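Macrolide 2'-phosphotransferase MphH (Brachybacterium faecium, PDB 5UXD) probably transfers a phosphate group to the 2'-hydroxyl of macrolide antibiotics, and is bound here to azithromycin. Local coordinates at residues Asp20-Gly23 with Gly24-Arg27; Ala134-Ala137 with Glu138-Ala141; Val147-Pro150 with Ala151-Arg154; Leu279-Glu283 with Ala284-Glu288. One frame throughout, in Å; residues are numbered along the deposited sequence. Where two conformers were deposited one is given.

None of the four contacts lies wholly in the core. Contact 1, partly buried, turns a corner in the antiparallel sheet near the N-terminus, and contacts 2, 3 and 4 are surface contacts at helix starts. Contacts 2 and 3 are neighbours, their centres about 15 Å apart, and touch through Ala141 CB and Val147 CG2; they begin the successive helices 137-141 and 150-167, one with a capping aspartate, the other with a capping box. Contact 4 joins helices 270-281 and 284-294 through a threonine-histidine bond instead. Contact 1, about 46 Å from contact 3 between centres, relies on beta-turn bonds and a leucine pair, and its Asp22 touches one bound azithromycin.

Contact 1 (Asp20-Gly23 with Gly24-Arg27); sequences DLDG and GTLR. With ZIT (azithromycin), chain I.
Asp22 O is gripped twice by Thr25: the hydroxyl OG1 donates to it at 2.7 Å, lying in the carbonyl plane, and the backbone N of Thr25 donates at 3.0 Å from above that plane. The N-H bond closes, and the hydroxyl reinforces, the first of two overlapping type I beta turns, Asp22 to Thr25 and Gly23 to Leu26, linking strands 21-22 and 26-29. Threonine suits this corner because its OG1, set between its backbone N and carbonyl carbon (chi1 72°), reaches to Asp22 O while also bonding to the backbone N of Arg41 on strand 35-42.

Asp22 also works from its side chain. Its OD1 takes the N-H of Gly24 at 3.3 Å, a bond that meets the carboxylate from above its plane. The other oxygen, OD2, lies 3.2 Å from the methyl CG2 of Thr25 and 3.6 Å from C21 of one azithromycin, the methyl on the ring nitrogen; if that amine is protonated, the carboxylate would probably attract it.

On the buried side Leu21 CD1 meets Leu26 CD1 at 4.1 Å, and the pair packs between Leu7, Leu10, Leu11 and Ala14 of helix 7-16 and Ala38 and Ala40 of strand 35-42, an apolar setting that suits leucine. The second turn closes with Leu26 N donating to Gly23 O at 3.1 Å, and one water donates both to Gly23 O and Leu26 O.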
loop_
_atom_site.group_PDB
_atom_site.type_symbol
_atom_site.label_atom_id
_atom_site.label_comp_id
_atom_site.label_asym_id
_atom_site.label_seq_id
_atom_site.Cartn_x
_atom_site.Cartn_y
_atom_site.Cartn_z
ATOM N N ASP A 20 26.191 -14.023 -1.845
ATOM C CA ASP A 20 26.852 -14.650 -2.984
ATOM C C ASP A 20 25.776 -15.198 -3.915
ATOM O O ASP A 20 25.074 -16.152 -3.561
ATOM C CB ASP A 20 27.795 -15.758 -2.518
ATOM C CG ASP A 20 28.888 -15.246 -1.575
ATOM O OD1 ASP A 20 29.359 -14.103 -1.765
ATOM O OD2 ASP A 20 29.288 -16.000 -0.657
ATOM N N LEU A 21 25.649 -14.592 -5.099
ATOM C CA LEU A 21 24.563 -14.873 -6.029
ATOM C C LEU A 21 25.040 -15.636 -7.262
ATOM O O LEU A 21 26.165 -15.462 -7.738
ATOM C CB LEU A 21 23.886 -13.574 -6.477
ATOM C CG LEU A 21 23.273 -12.681 -5.395
ATOM C CD1 LEU A 21 22.760 -11.363 -5.989
ATOM C CD2 LEU A 21 22.167 -13.405 -4.641
ATOM N N ASP A 22 24.154 -16.474 -7.787
ATOM C CA ASP A 22 24.358 -17.152 -9.066
ATOM C C ASP A 22 23.968 -16.172 -10.164
ATOM O O ASP A 22 22.784 -15.923 -10.389
ATOM C CB ASP A 22 23.525 -18.427 -9.121
ATOM C CG ASP A 22 23.622 -19.153 -10.458
ATOM O OD1 ASP A 22 24.519 -18.853 -11.288
ATOM O OD2 ASP A 22 22.797 -20.067 -10.671
ATOM N N GLY A 23 24.972 -15.594 -10.834
ATOM C CA GLY A 23 24.709 -14.563 -11.826
ATOM C C GLY A 23 23.874 -15.043 -12.994
ATOM O O GLY A 23 23.165 -14.253 -13.622
ATOM N N GLY A 24 23.928 -16.341 -13.290
ATOM C CA GLY A 24 23.105 -16.897 -14.343
ATOM C C GLY A 24 21.620 -16.718 -14.115
ATOM O O GLY A 24 20.843 -16.773 -15.073
ATOM N N THR A 25 21.210 -16.496 -12.868
ATOM C CA THR A 25 19.812 -16.343 -12.513
ATOM C C THR A 25 19.399 -14.889 -12.337
ATOM O O THR A 25 18.235 -14.632 -12.020
ATOM C CB THR A 25 19.505 -17.102 -11.213
ATOM O OG1 THR A 25 20.097 -16.404 -10.107
ATOM C CG2 THR A 25 20.053 -18.507 -11.265
ATOM N N LEU A 26 20.311 -13.933 -12.510
ATOM C CA LEU A 26 20.012 -12.562 -12.115
ATOM C C LEU A 26 19.164 -11.871 -13.175
ATOM O O LEU A 26 19.466 -11.951 -14.369
ATOM C CB LEU A 26 21.298 -11.778 -11.872
ATOM C CG LEU A 26 21.065 -10.609 -10.922
ATOM C CD1 LEU A 26 22.232 -10.468 -9.968
ATOM C CD2 LEU A 26 20.829 -9.326 -11.708
ATOM N N ARG A 27 18.089 -11.214 -12.732
ATOM C CA ARG A 27 17.214 -10.423 -13.583
ATOM C C ARG A 27 16.952 -9.094 -12.889
ATOM O O ARG A 27 17.091 -8.978 -11.672
ATOM C CB ARG A 27 15.882 -11.143 -13.862
ATOM C CG ARG A 27 16.024 -12.442 -14.644
ATOM C CD ARG A 27 14.662 -13.061 -14.960
ATOM N NE ARG A 27 14.415 -13.142 -16.401
ATOM C CZ ARG A 27 14.583 -14.242 -17.132
ATOM N NH1 ARG A 27 15.000 -15.367 -16.559
ATOM N NH2 ARG A 27 14.338 -14.218 -18.437
HETATM C C1 ZIT I . 20.081 -25.626 -11.237
HETATM C C2 ZIT I . 19.179 -25.898 -9.982
HETATM C C3 ZIT I . 19.869 -26.785 -8.956
HETATM C C4 ZIT I . 21.280 -26.319 -8.459
HETATM C C5 ZIT I . 21.238 -25.225 -7.352
HETATM C C6 ZIT I . 22.386 -24.239 -7.412
HETATM C C7 ZIT I . 23.740 -24.873 -7.014
HETATM C C8 ZIT I . 24.945 -23.938 -7.351
HETATM C C9 ZIT I . 25.642 -24.391 -8.663
HETATM N N10 ZIT I . 24.848 -23.910 -9.906
HETATM C C11 ZIT I . 24.901 -24.887 -10.971
HETATM C C12 ZIT I . 23.606 -24.850 -11.795
HETATM C C13 ZIT I . 23.288 -26.153 -12.531
HETATM C C14 ZIT I . 21.793 -26.235 -12.826
HETATM C C15 ZIT I . 21.524 -27.255 -13.913
HETATM C C16 ZIT I . 19.986 -27.327 -14.177
HETATM C C17 ZIT I . 18.698 -24.584 -9.459
HETATM C C18 ZIT I . 21.988 -27.555 -7.963
HETATM C C19 ZIT I . 22.086 -23.088 -6.441
HETATM C C20 ZIT I . 25.905 -23.994 -6.260
HETATM C C21 ZIT I . 25.331 -22.586 -10.323
HETATM C C22 ZIT I . 26.117 -24.667 -11.846
HETATM C C23 ZIT I . 23.747 -27.384 -11.725
HETATM O O1 ZIT I . 19.953 -24.600 -11.878
HETATM O O6 ZIT I . 22.473 -23.717 -8.727
HETATM O O12 ZIT I . 23.677 -23.828 -12.760
HETATM O O13 ZIT I . 23.951 -26.136 -13.800
HETATM O O14 ZIT I . 21.094 -26.653 -11.650
HETATM C C1A ZIT I . 19.945 -26.112 -5.524
HETATM C C2A ZIT I . 20.078 -26.407 -4.051
HETATM C C3A ZIT I . 18.764 -26.772 -3.466
HETATM C C4A ZIT I . 17.746 -25.731 -3.716
HETATM C C5A ZIT I . 17.635 -25.431 -5.215
HETATM C C6A ZIT I . 16.687 -24.340 -5.483
HETATM C C7A ZIT I . 17.783 -27.465 -1.372
HETATM C C8A ZIT I . 19.535 -25.899 -1.313
HETATM O O1A ZIT I . 21.216 -25.776 -6.038
HETATM O O2A ZIT I . 20.980 -27.508 -3.868
HETATM N N3A ZIT I . 18.994 -27.057 -2.020
HETATM O O5A ZIT I . 18.945 -25.065 -5.791
HETATM C C1B ZIT I . 18.826 -28.909 -9.500
HETATM C C2B ZIT I . 18.935 -30.090 -10.437
HETATM C C3B ZIT I . 19.555 -31.327 -9.838
HETATM C C4B ZIT I . 19.087 -31.597 -8.448
HETATM C C5B ZIT I . 19.327 -30.389 -7.579
HETATM C C6B ZIT I . 18.927 -30.660 -6.147
HETATM C C7B ZIT I . 19.208 -32.554 -10.779
HETATM C C8B ZIT I . 21.642 -30.812 -10.952
HETATM O O1B ZIT I . 20.000 -28.132 -9.500
HETATM O O3B ZIT I . 20.985 -31.175 -9.755
HETATM O O4B ZIT I . 19.780 -32.729 -7.884
HETATM O O5B ZIT I . 18.509 -29.273 -8.080
HETATM O O HOH W 1 21.928 -12.800 -15.486
#

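Contact 2 (Ala134-Ala137 with Glu138-Ala141); sequences AVDA and EAAA
Asp136 reaches across to Ala139 with its carboxylate. From CB the side chain runs to CG, which stands anti to the backbone N (chi1 178°), a setting that swings the acid over the start of the following helix. There CG comes within 3.8 Å of Ala139 N, and OD1 lies 4.0 Å from Glu138 N. The nearer oxygen, OD2, makes the capping bond: it accepts the N-H of Ala139 at 3.1 Å, from above the carboxylate plane, and rests 3.3 Å from the methyl CB of the same alanine.

This makes Asp136 the N-cap of helix 137-141. Aspartate suits the position because its short chain brings an oxygen back to an N-H of the first turn, which has no earlier helical carbonyl to bond; the positive end of the helix would probably steady the charge in return. The backbone then takes up regular helical bonding, Ala140 N to Asp136 O at 3.0 Å and Ala141 N to Ala137 O at 2.9 Å.

Ala140 is the alanine of this helix turned inward, and its small methyl packs on Leu194 and Val222, while Val135, just ahead of the cap, fits against Met71 and Leu72 of helix 59-72.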
loop_
_atom_site.group_PDB
_atom_site.type_symbol
_atom_site.label_atom_id
_atom_site.label_comp_id
_atom_site.label_asym_id
_atom_site.label_seq_id
_atom_site.Cartn_x
_atom_site.Cartn_y
_atom_site.Cartn_z
ATOM N N ALA A 134 -4.628 -5.130 15.267
ATOM C CA ALA A 134 -4.402 -5.444 16.675
ATOM C C ALA A 134 -3.018 -5.033 17.158
ATOM O O ALA A 134 -2.763 -5.076 18.371
ATOM C CB ALA A 134 -4.607 -6.943 16.909
ATOM N N VAL A 135 -2.131 -4.630 16.246
ATOM C CA VAL A 135 -0.740 -4.349 16.600
ATOM C C VAL A 135 -0.675 -3.124 17.502
ATOM O O VAL A 135 -1.394 -2.142 17.289
ATOM C CB VAL A 135 0.101 -4.153 15.325
ATOM C CG1 VAL A 135 1.465 -3.542 15.661
ATOM C CG2 VAL A 135 0.274 -5.464 14.581
ATOM N N ASP A 136 0.197 -3.184 18.516
ATOM C CA ASP A 136 0.329 -2.123 19.507
ATOM C C ASP A 136 0.634 -0.787 18.832
ATOM O O ASP A 136 1.658 -0.637 18.157
ATOM C CB ASP A 136 1.432 -2.507 20.501
ATOM C CG ASP A 136 1.685 -1.441 21.550
ATOM O OD1 ASP A 136 0.740 -1.028 22.254
ATOM O OD2 ASP A 136 2.849 -1.031 21.685
ATOM N N ALA A 137 -0.257 0.186 19.019
ATOM C CA ALA A 137 -0.158 1.432 18.260
ATOM C C ALA A 137 0.994 2.305 18.743
ATOM O O ALA A 137 1.549 3.079 17.957
ATOM C CB ALA A 137 -1.480 2.196 18.327
ATOM N N GLU A 138 1.384 2.188 20.011
ATOM C CA GLU A 138 2.519 2.972 20.491
ATOM C C GLU A 138 3.831 2.447 19.927
ATOM O O GLU A 138 4.717 3.232 19.569
ATOM C CB GLU A 138 2.542 2.988 22.018
ATOM C CG GLU A 138 1.319 3.659 22.628
ATOM C CD GLU A 138 1.086 5.083 22.127
ATOM O OE1 GLU A 138 -0.075 5.547 22.198
ATOM O OE2 GLU A 138 2.049 5.749 21.682
ATOM N N ALA A 139 3.972 1.121 19.827
ATOM C CA ALA A 139 5.138 0.563 19.162
ATOM C C ALA A 139 5.116 0.869 17.673
ATOM O O ALA A 139 6.175 1.072 17.075
ATOM C CB ALA A 139 5.214 -0.947 19.398
ATOM N N ALA A 140 3.931 0.926 17.064
ATOM C CA ALA A 140 3.849 1.353 15.669
ATOM C C ALA A 140 4.386 2.770 15.509
ATOM O O ALA A 140 5.184 3.043 14.605
ATOM C CB ALA A 140 2.407 1.260 15.171
ATOM N N ALA A 141 3.989 3.677 16.415
ATOM C CA ALA A 141 4.389 5.079 16.298
ATOM C C ALA A 141 5.898 5.259 16.418
ATOM O O ALA A 141 6.464 6.172 15.802
ATOM C CB ALA A 141 3.685 5.922 17.369
#

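Contact 3 (Val147-Pro150 with Ala151-Arg154); sequences VRSP and AQVR
Ser149 and Gln152 hold each other by exchanging bonds, and around them the contact is tightly packed. Ser149 OG accepts the N-H of Gln152 at 2.7 Å; in return Gln152 OE1 takes the N-H of Ser149 at 2.9 Å, on a lone pair in the amide plane and nearly straight at 167°. This is a capping box, with Ser149 as the N-cap of helix 150-167. The serine hydroxyl sits between its own N and carbonyl carbon (chi1 69°), which aims it at the first turn, and the glutamine chain, extended beyond CG, passes alongside it, with CG 3.1 Å from OG. On the inner flank the buried Val153 presses its CG2 to 3.1 Å from Ser149 O, the same oxygen that accepts Val153 N, and the methyl also meets Arg148 CB at 3.8 Å.

The solvent side is looser. Arg148 touches the helix mainly through the base of its side chain; its guanidinium joins Val153 O through a water, a link that is doubtful because the arginine was deposited in two conformers.

Arg154 is a different case: its end leads away from the box and is held firmly by a salt bridge to Asp185, a bond to Leu182 O and the ring of Trp188. Proline suits the first helical position since it has no N-H to satisfy there. The box is built from a hydroxyl and a carboxamide, both uncharged, so the helix start is capped by neutral groups and its hold should depend little on pH.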
loop_
_atom_site.group_PDB
_atom_site.type_symbol
_atom_site.label_atom_id
_atom_site.label_comp_id
_atom_site.label_asym_id
_atom_site.label_seq_id
_atom_site.Cartn_x
_atom_site.Cartn_y
_atom_site.Cartn_z
ATOM N N VAL A 147 0.910 9.390 12.556
ATOM C CA VAL A 147 -0.095 8.962 13.523
ATOM C C VAL A 147 -1.206 10.004 13.543
ATOM O O VAL A 147 -0.933 11.193 13.751
ATOM C CB VAL A 147 0.513 8.808 14.931
ATOM C CG1 VAL A 147 -0.566 8.460 15.957
ATOM C CG2 VAL A 147 1.636 7.765 14.923
ATOM N N ARG A 148 -2.448 9.564 13.323
ATOM C CA ARG A 148 -3.616 10.437 13.380
ATOM C C ARG A 148 -4.656 9.810 14.300
ATOM O O ARG A 148 -5.077 8.669 14.073
ATOM C CB ARG A 148 -4.209 10.664 11.982
ATOM C CG ARG A 148 -3.370 11.561 11.070
ATOM C CD ARG A 148 -3.990 11.695 9.677
ATOM N NE ARG A 148 -3.148 12.494 8.789
ATOM C CZ ARG A 148 -3.335 12.612 7.476
ATOM N NH1 ARG A 148 -4.346 11.992 6.884
ATOM N NH2 ARG A 148 -2.510 13.358 6.754
ATOM N N SER A 149 -5.076 10.555 15.325
ATOM C CA SER A 149 -6.230 10.359 16.198
ATOM C C SER A 149 -7.467 10.189 15.326
ATOM O O SER A 149 -7.395 10.454 14.127
ATOM C CB SER A 149 -6.395 11.562 17.121
ATOM O OG SER A 149 -6.795 12.698 16.367
ATOM N N PRO A 150 -8.609 9.673 15.808
ATOM C CA PRO A 150 -9.843 9.827 15.010
ATOM C C PRO A 150 -10.157 11.278 14.663
ATOM O O PRO A 150 -10.564 11.566 13.529
ATOM C CB PRO A 150 -10.912 9.194 15.901
ATOM C CG PRO A 150 -10.163 8.157 16.684
ATOM C CD PRO A 150 -8.792 8.738 16.931
ATOM N N ALA A 151 -9.943 12.210 15.597
ATOM C CA ALA A 151 -10.199 13.620 15.304
ATOM C C ALA A 151 -9.303 14.119 14.182
ATOM O O ALA A 151 -9.757 14.843 13.291
ATOM C CB ALA A 151 -9.997 14.462 16.561
ATOM N N GLN A 152 -8.027 13.735 14.213
ATOM C CA GLN A 152 -7.087 14.182 13.192
ATOM C C GLN A 152 -7.354 13.512 11.848
ATOM O O GLN A 152 -7.060 14.104 10.806
ATOM C CB GLN A 152 -5.647 13.901 13.634
ATOM C CG GLN A 152 -5.142 14.748 14.778
ATOM C CD GLN A 152 -3.809 14.250 15.303
ATOM O OE1 GLN A 152 -3.629 13.055 15.543
ATOM N NE2 GLN A 152 -2.865 15.165 15.488
ATOM N N VAL A 153 -7.908 12.289 11.852
ATOM C CA VAL A 153 -8.294 11.657 10.591
ATOM C C VAL A 153 -9.329 12.508 9.865
ATOM O O VAL A 153 -9.181 12.824 8.680
ATOM C CB VAL A 153 -8.820 10.228 10.828
ATOM C CG1 VAL A 153 -9.444 9.684 9.551
ATOM C CG2 VAL A 153 -7.708 9.270 11.318
ATOM N N ARG A 154 -10.394 12.925 10.562
ATOM C CA ARG A 154 -11.442 13.714 9.921
ATOM C C ARG A 154 -10.953 15.118 9.590
ATOM O O ARG A 154 -11.262 15.664 8.520
ATOM C CB ARG A 154 -12.658 13.767 10.844
ATOM C CG ARG A 154 -13.939 14.229 10.198
ATOM C CD ARG A 154 -15.107 13.796 11.060
ATOM N NE ARG A 154 -16.380 14.239 10.517
ATOM C CZ ARG A 154 -17.551 14.000 11.097
ATOM N NH1 ARG A 154 -17.600 13.328 12.245
ATOM N NH2 ARG A 154 -18.669 14.440 10.538
HETATM O O HOH W 2 -6.984 11.317 7.383
#

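Contact 4 (Leu279-Glu283 with Ala284-Glu288); sequences LATGE and AAHRE
This is a surface contact at the corner where helix 270-281 ends and helix 284-294 begins, and Thr281 and His286 tie the two across the bend. Thr281 OG1 and His286 ND1 form a hydrogen bond of 3.0 Å, in which either could be the donor, with the hydroxyl at the edge of the ring and near its plane. The same oxygen accepts the N-H of Glu283 at 3.2 Å, an ST turn, and has a further bond to Ala278 O. A threonine hydroxyl suits the spot: with OG1 between its backbone N and carbonyl carbon (chi1 67°), it serves the bend and the histidine together, and the methyl CG2 also lies against ND1.

The break between the helices falls at Gly282, whose positive phi of 70° is a conformation that glycine adopts readily. Glu283 then takes the N-cap position of the second helix. Its carbonyl O accepts Arg287 N at 3.1 Å, nearly along the C=O axis, and more weakly His286 N.

The glutamate side chain runs beside the imidazole, pointing the same way. Its CB lies over one face in a CH-pi contact, 4.1 Å from the ring centroid, and OE1 comes 3.1 Å from CE1, with carboxylate and ring planes 31° apart. The nearby carboxylate would probably polarise the C-H at CE1. His286 also stacks on Tyr277, which lines the pocket of another azithromycin. Arg287 sends its guanidinium to Glu167 in a salt bridge and to the ring of Phe168, while its NH1 passes 4.1 Å from Leu279 CD2.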
loop_
_atom_site.group_PDB
_atom_site.type_symbol
_atom_site.label_atom_id
_atom_site.label_comp_id
_atom_site.label_asym_id
_atom_site.label_seq_id
_atom_site.Cartn_x
_atom_site.Cartn_y
_atom_site.Cartn_z
ATOM N N LEU A 279 0.597 19.077 -5.501
ATOM C CA LEU A 279 1.132 20.173 -4.701
ATOM C C LEU A 279 2.443 19.786 -4.027
ATOM O O LEU A 279 3.302 20.649 -3.790
ATOM C CB LEU A 279 0.099 20.606 -3.654
ATOM C CG LEU A 279 -1.099 21.362 -4.217
ATOM C CD1 LEU A 279 -2.184 21.505 -3.169
ATOM C CD2 LEU A 279 -0.653 22.721 -4.747
ATOM N N ALA A 280 2.613 18.498 -3.722
ATOM C CA ALA A 280 3.851 18.020 -3.114
ATOM C C ALA A 280 4.996 18.013 -4.123
ATOM O O ALA A 280 6.098 18.485 -3.825
ATOM C CB ALA A 280 3.630 16.622 -2.523
ATOM N N THR A 281 4.759 17.484 -5.330
ATOM C CA THR A 281 5.768 17.403 -6.385
ATOM C C THR A 281 6.041 18.757 -7.039
ATOM O O THR A 281 7.156 18.996 -7.514
ATOM C CB THR A 281 5.353 16.395 -7.463
ATOM O OG1 THR A 281 4.204 16.881 -8.171
ATOM C CG2 THR A 281 5.036 15.042 -6.863
ATOM N N GLY A 282 4.986 19.552 -7.206
ATOM C CA GLY A 282 5.070 20.755 -8.008
ATOM C C GLY A 282 5.218 20.530 -9.498
ATOM O O GLY A 282 5.332 21.509 -10.242
ATOM N N GLU A 283 5.215 19.281 -9.958
ATOM C CA GLU A 283 5.426 18.977 -11.368
ATOM C C GLU A 283 4.170 19.273 -12.180
ATOM O O GLU A 283 3.063 18.869 -11.802
ATOM C CB GLU A 283 5.836 17.512 -11.534
ATOM C CG GLU A 283 7.226 17.209 -10.981
ATOM C CD GLU A 283 7.611 15.745 -11.104
ATOM O OE1 GLU A 283 7.140 15.079 -12.050
ATOM O OE2 GLU A 283 8.391 15.262 -10.255
ATOM N N ALA A 284 4.351 19.972 -13.308
ATOM C CA ALA A 284 3.212 20.400 -14.116
ATOM C C ALA A 284 2.385 19.220 -14.612
ATOM O O ALA A 284 1.157 19.325 -14.710
ATOM C CB ALA A 284 3.694 21.249 -15.296
ATOM N N ALA A 285 3.023 18.087 -14.908
ATOM C CA ALA A 285 2.270 16.941 -15.415
ATOM C C ALA A 285 1.341 16.370 -14.348
ATOM O O ALA A 285 0.222 15.937 -14.654
ATOM C CB ALA A 285 3.228 15.869 -15.936
ATOM N N HIS A 286 1.780 16.362 -13.087
ATOM C CA HIS A 286 0.921 15.866 -12.018
ATOM C C HIS A 286 -0.223 16.834 -11.736
ATOM O O HIS A 286 -1.348 16.407 -11.443
ATOM C CB HIS A 286 1.739 15.622 -10.748
ATOM C CG HIS A 286 2.885 14.681 -10.943
ATOM N ND1 HIS A 286 3.961 14.628 -10.084
ATOM C CD2 HIS A 286 3.125 13.759 -11.905
ATOM C CE1 HIS A 286 4.816 13.715 -10.508
ATOM N NE2 HIS A 286 4.333 13.172 -11.614
ATOM N N ARG A 287 0.048 18.141 -11.799
ATOM C CA ARG A 287 -1.016 19.125 -11.616
ATOM C C ARG A 287 -2.081 18.991 -12.700
ATOM O O ARG A 287 -3.284 19.089 -12.420
ATOM C CB ARG A 287 -0.423 20.537 -11.615
ATOM C CG ARG A 287 -1.450 21.642 -11.449
ATOM C CD ARG A 287 -0.800 23.018 -11.368
ATOM N NE ARG A 287 -1.459 23.851 -10.367
ATOM C CZ ARG A 287 -1.009 24.028 -9.126
ATOM N NH1 ARG A 287 0.113 23.436 -8.733
ATOM N NH2 ARG A 287 -1.678 24.798 -8.275
ATOM N N GLU A 288 -1.659 18.744 -13.944
ATOM C CA GLU A 288 -2.625 18.596 -15.028
ATOM C C GLU A 288 -3.498 17.362 -14.831
ATOM O O GLU A 288 -4.708 17.400 -15.085
ATOM C CB GLU A 288 -1.907 18.529 -16.376
ATOM C CG GLU A 288 -1.603 19.895 -16.950
ATOM C CD GLU A 288 -2.821 20.792 -16.925
ATOM O OE1 GLU A 288 -3.859 20.397 -17.495
ATOM O OE2 GLU A 288 -2.748 21.881 -16.322
#